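Local coordinates for putative S41 protease (Bacteroides fragilis NCTC 9343, PDB 3K50), which is of unproven function but resembles the serine peptidases of family S41, which cleave peptide bonds in protein substrates, at residues S55-N58 against G59-K62; L296-N299 against A300-G303. All coordinates share one frame; numbering follows the deposited sequence.

Both interactions are tight local turns in which side-chain oxygens hold backbone N-H groups. The centre of interaction 1, which leads into strand 62-65, lies about 18 Å from the centre of the chain, that of interaction 2, between strand 292-297 and helix 304-312, about 6 Å. Each combines buried and more exposed residues. A carboxylate and an aromatic ring dominate 55-62, whereas 296-303 relies on threonine hydroxyls and a classical beta turn. Interaction 1 falls in the N-terminal S41 region, interaction 2 in the peptidase region. Their nearest atoms come within about 4 Å without touching, and Glu328 joins them: Phe60 of interaction 1 packs on it, and Arg302 of interaction 2 makes a salt bridge to it.

Interaction 1 (S55-N58 against G59-K62); sequences SMDN and GFSK
The Asp57 carboxylate reaches forward along the chain to grip Ser61, one oxygen on the backbone and the other on the hydroxyl. OD1 of Asp57 takes the N-H of Ser61 on its syn lone pair at 2.9 Å, almost straight (169°), and OD2, also syn, accepts the proton of Ser61 OG at 2.7 Å. With CG anti to the backbone N (chi1 -157°), the carboxylate turns forward to span both groups. A bent, weak bond from Phe60 N also ends on Asp57 OD1, and water 1 can bridge this oxygen to Ser61 O. On the main chain, two successive inverse gamma turns, centred on Asp57 and Asn58, fold the loop; the second carries a weak bond from Gly59 N to Asp57 O. The Phe60 ring packs on the main chain: the peptide N of Asn58 stands 3.8 Å above its plane, over the centre, while the apolar part is Asn58 CB, 4.0 Å from CZ of Phe60. Tyr27 OH gives Asp57 OD2 a second partner. The loop joins helix 45-52 to strand 62-65, and Val347 of strand 342-352 touches Asp57 and Phe60 and bonds through its N to Ser61 OG.

Interaction 2 (L296-N299 against A300-G303); sequences LTTN and ATRG
The Thr298 carbonyl group takes the N-H of Thr301 over one face: the donor stands 58° out of the carbonyl plane, and Thr301 N lies 3.0 Å from Thr298 O. The flat ends of Asn299 and Arg302 are held through their nitrogens: Asn299 ND2 by Lys324 O, Arg302 NH1 by a salt bridge with Glu328, and Arg302 NH2 by water 2. This water gives a proton to the main-chain O of Asn299 at 2.8 Å and receives one from Arg302 NH2 at 2.9 Å, tying the guanidinium group to the turn.

Two threonine hydroxyls lock the bend. Thr301 OG1 accepts the N-H of Thr298 at 3.0 Å along a nearly straight line (170°), running the other way from the carbonyl bond, so Thr298 and Thr301 are clasped twice. With OG1 beside its own backbone N (chi1 -57°), Thr301 faces back to this donor. Thr298 OG1 turns forward instead and accepts the N-H of Ala300 at 3.1 Å, which makes an ST turn; CB of Ala300 rests against the same oxygen at 3.6 Å. Each oxygen thus accepts an N-H within the turn and also bonds to a carbonyl of the loop following strand 226-230: Thr301 to that of Leu231, Thr298 to that of Arg232.

The result is a type I beta turn, Thr298 to Thr301, at the end of strand 292-297, which runs parallel between strands 226-230 and 317-322. Gly303 then takes the N-cap position of helix 304-312. Such a strand-turn-helix connection belongs to the ClpP/crotonase-like core, and in S41 peptidases the nucleophilic serine stands at the start of the helix after this strand, a position that Gly303 probably occupies here.

Interaction 1 (S55-N58 against G59-K62)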
loop_
_atom_site.group_PDB
_atom_site.type_symbol
_atom_site.label_atom_id
_atom_site.label_comp_id
_atom_site.label_asym_id
_atom_site.label_seq_id
_atom_site.Cartn_x
_atom_site.Cartn_y
_atom_site.Cartn_z
ATOM N N SER A 55 21.095 -12.799 -2.046
ATOM C CA SER A 55 20.094 -13.718 -1.487
ATOM C C SER A 55 19.183 -13.065 -0.472
ATOM O O SER A 55 18.088 -13.553 -0.262
ATOM C CB SER A 55 20.749 -14.922 -0.861
ATOM O OG SER A 55 21.530 -15.586 -1.825
HETATM N N MSE A 56 19.629 -11.949 0.116
HETATM C CA MSE A 56 18.810 -11.209 1.098
HETATM C C MSE A 56 17.670 -10.491 0.422
HETATM O O MSE A 56 16.705 -10.131 1.075
HETATM C CB MSE A 56 19.639 -10.187 1.855
HETATM C CG MSE A 56 20.797 -10.768 2.718
HETATM SE SE MSE A 56 22.414 -11.030 1.768
HETATM C CE MSE A 56 23.054 -9.114 1.438
ATOM N N ASP A 57 17.762 -10.322 -0.900
ATOM C CA ASP A 57 16.759 -9.553 -1.670
ATOM C C ASP A 57 15.566 -10.428 -2.033
ATOM O O ASP A 57 15.497 -10.920 -3.134
ATOM C CB ASP A 57 17.430 -9.001 -2.925
ATOM C CG ASP A 57 16.726 -7.793 -3.501
ATOM O OD1 ASP A 57 15.468 -7.724 -3.458
ATOM O OD2 ASP A 57 17.461 -6.929 -4.015
ATOM N N ASN A 58 14.631 -10.556 -1.084
ATOM C CA ASN A 58 13.426 -11.371 -1.196
ATOM C C ASN A 58 12.335 -10.634 -1.970
ATOM O O ASN A 58 11.285 -10.266 -1.429
ATOM C CB ASN A 58 12.927 -11.754 0.203
ATOM C CG ASN A 58 11.786 -12.774 0.172
ATOM O OD1 ASN A 58 11.743 -13.644 -0.687
ATOM N ND2 ASN A 58 10.859 -12.657 1.111
ATOM N N GLY A 59 12.590 -10.380 -3.245
ATOM C CA GLY A 59 11.616 -9.657 -4.032
ATOM C C GLY A 59 11.516 -8.190 -3.710
ATOM O O GLY A 59 10.525 -7.540 -4.092
ATOM N N PHE A 60 12.542 -7.625 -3.075
ATOM C CA PHE A 60 12.503 -6.192 -2.798
ATOM C C PHE A 60 12.779 -5.411 -4.102
ATOM O O PHE A 60 11.975 -4.585 -4.557
ATOM C CB PHE A 60 13.444 -5.807 -1.680
ATOM C CG PHE A 60 13.331 -6.658 -0.442
ATOM C CD1 PHE A 60 12.103 -7.129 0.005
ATOM C CD2 PHE A 60 14.448 -6.923 0.308
ATOM C CE1 PHE A 60 12.027 -7.902 1.133
ATOM C CE2 PHE A 60 14.375 -7.687 1.461
ATOM C CZ PHE A 60 13.166 -8.156 1.884
ATOM N N SER A 61 13.891 -5.707 -4.739
ATOM C CA SER A 61 14.189 -5.115 -6.024
ATOM C C SER A 61 13.297 -5.713 -7.070
ATOM O O SER A 61 13.037 -6.911 -7.063
ATOM C CB SER A 61 15.640 -5.397 -6.393
ATOM O OG SER A 61 16.501 -4.834 -5.448
ATOM N N LYS A 62 12.865 -4.901 -8.033
ATOM C CA LYS A 62 12.002 -5.429 -9.080
ATOM C C LYS A 62 11.953 -4.557 -10.337
ATOM O O LYS A 62 12.312 -3.388 -10.306
ATOM C CB LYS A 62 10.588 -5.575 -8.562
ATOM C CG LYS A 62 9.951 -4.327 -8.131
ATOM C CD LYS A 62 8.748 -4.649 -7.231
ATOM C CE LYS A 62 7.931 -3.398 -6.865
ATOM N NZ LYS A 62 7.307 -2.729 -8.073
HETATM O O HOH W 1 14.297 -8.980 -5.639
#

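Interaction 2 (L296-N299 against A300-G303)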
loop_
_atom_site.group_PDB
_atom_site.type_symbol
_atom_site.label_atom_id
_atom_site.label_comp_id
_atom_site.label_asym_id
_atom_site.label_seq_id
_atom_site.Cartn_x
_atom_site.Cartn_y
_atom_site.Cartn_z
ATOM N N LEU A 296 -3.650 -0.094 10.736
ATOM C CA LEU A 296 -4.290 -1.269 10.121
ATOM C C LEU A 296 -3.429 -1.825 8.984
ATOM O O LEU A 296 -3.069 -1.092 8.046
ATOM C CB LEU A 296 -5.684 -0.887 9.632
ATOM C CG LEU A 296 -6.585 -0.113 10.593
ATOM C CD1 LEU A 296 -8.001 0.096 10.034
ATOM C CD2 LEU A 296 -6.656 -0.821 11.950
ATOM N N THR A 297 -3.110 -3.112 9.074
ATOM C CA THR A 297 -2.118 -3.772 8.187
ATOM C C THR A 297 -2.562 -5.081 7.569
ATOM O O THR A 297 -3.471 -5.702 8.071
ATOM C CB THR A 297 -0.786 -4.074 9.008
ATOM O OG1 THR A 297 -1.031 -5.017 10.068
ATOM C CG2 THR A 297 -0.231 -2.815 9.629
ATOM N N THR A 298 -1.971 -5.433 6.418
ATOM C CA THR A 298 -2.109 -6.759 5.841
ATOM C C THR A 298 -0.753 -7.103 5.260
ATOM O O THR A 298 0.212 -6.312 5.365
ATOM C CB THR A 298 -3.193 -6.897 4.742
ATOM O OG1 THR A 298 -2.817 -6.151 3.573
ATOM C CG2 THR A 298 -4.603 -6.486 5.266
ATOM N N ASN A 299 -0.662 -8.291 4.675
ATOM C CA ASN A 299 0.531 -8.707 3.968
ATOM C C ASN A 299 0.880 -7.719 2.849
ATOM O O ASN A 299 2.002 -7.687 2.420
ATOM C CB ASN A 299 0.384 -10.099 3.340
ATOM C CG ASN A 299 0.199 -11.261 4.346
ATOM O OD1 ASN A 299 -0.040 -12.370 3.868
ATOM N ND2 ASN A 299 0.292 -11.044 5.698
ATOM N N ALA A 300 -0.067 -6.946 2.323
ATOM C CA ALA A 300 0.270 -5.971 1.303
ATOM C C ALA A 300 1.041 -4.759 1.830
ATOM O O ALA A 300 1.640 -4.055 1.041
ATOM C CB ALA A 300 -1.018 -5.462 0.588
ATOM N N THR A 301 0.973 -4.475 3.131
ATOM C CA THR A 301 1.549 -3.287 3.753
ATOM C C THR A 301 3.043 -3.421 3.678
ATOM O O THR A 301 3.617 -4.317 4.285
ATOM C CB THR A 301 1.094 -3.185 5.213
ATOM O OG1 THR A 301 -0.319 -3.171 5.234
ATOM C CG2 THR A 301 1.618 -1.920 5.890
ATOM N N ARG A 302 3.696 -2.516 2.954
ATOM C CA ARG A 302 5.104 -2.728 2.620
ATOM C C ARG A 302 5.956 -1.505 2.561
ATOM O O ARG A 302 5.501 -0.426 2.199
ATOM C CB ARG A 302 5.097 -3.335 1.198
ATOM C CG ARG A 302 6.445 -3.612 0.536
ATOM C CD ARG A 302 6.230 -4.145 -0.861
ATOM N NE ARG A 302 5.742 -5.508 -0.862
ATOM C CZ ARG A 302 6.507 -6.614 -0.851
ATOM N NH1 ARG A 302 7.827 -6.563 -0.845
ATOM N NH2 ARG A 302 5.934 -7.790 -0.853
ATOM N N GLY A 303 7.230 -1.692 2.829
ATOM C CA GLY A 303 8.216 -0.649 2.552
ATOM C C GLY A 303 8.147 0.631 3.328
ATOM O O GLY A 303 8.333 0.660 4.538
HETATM O O HOH W 2 3.206 -8.330 -0.023
#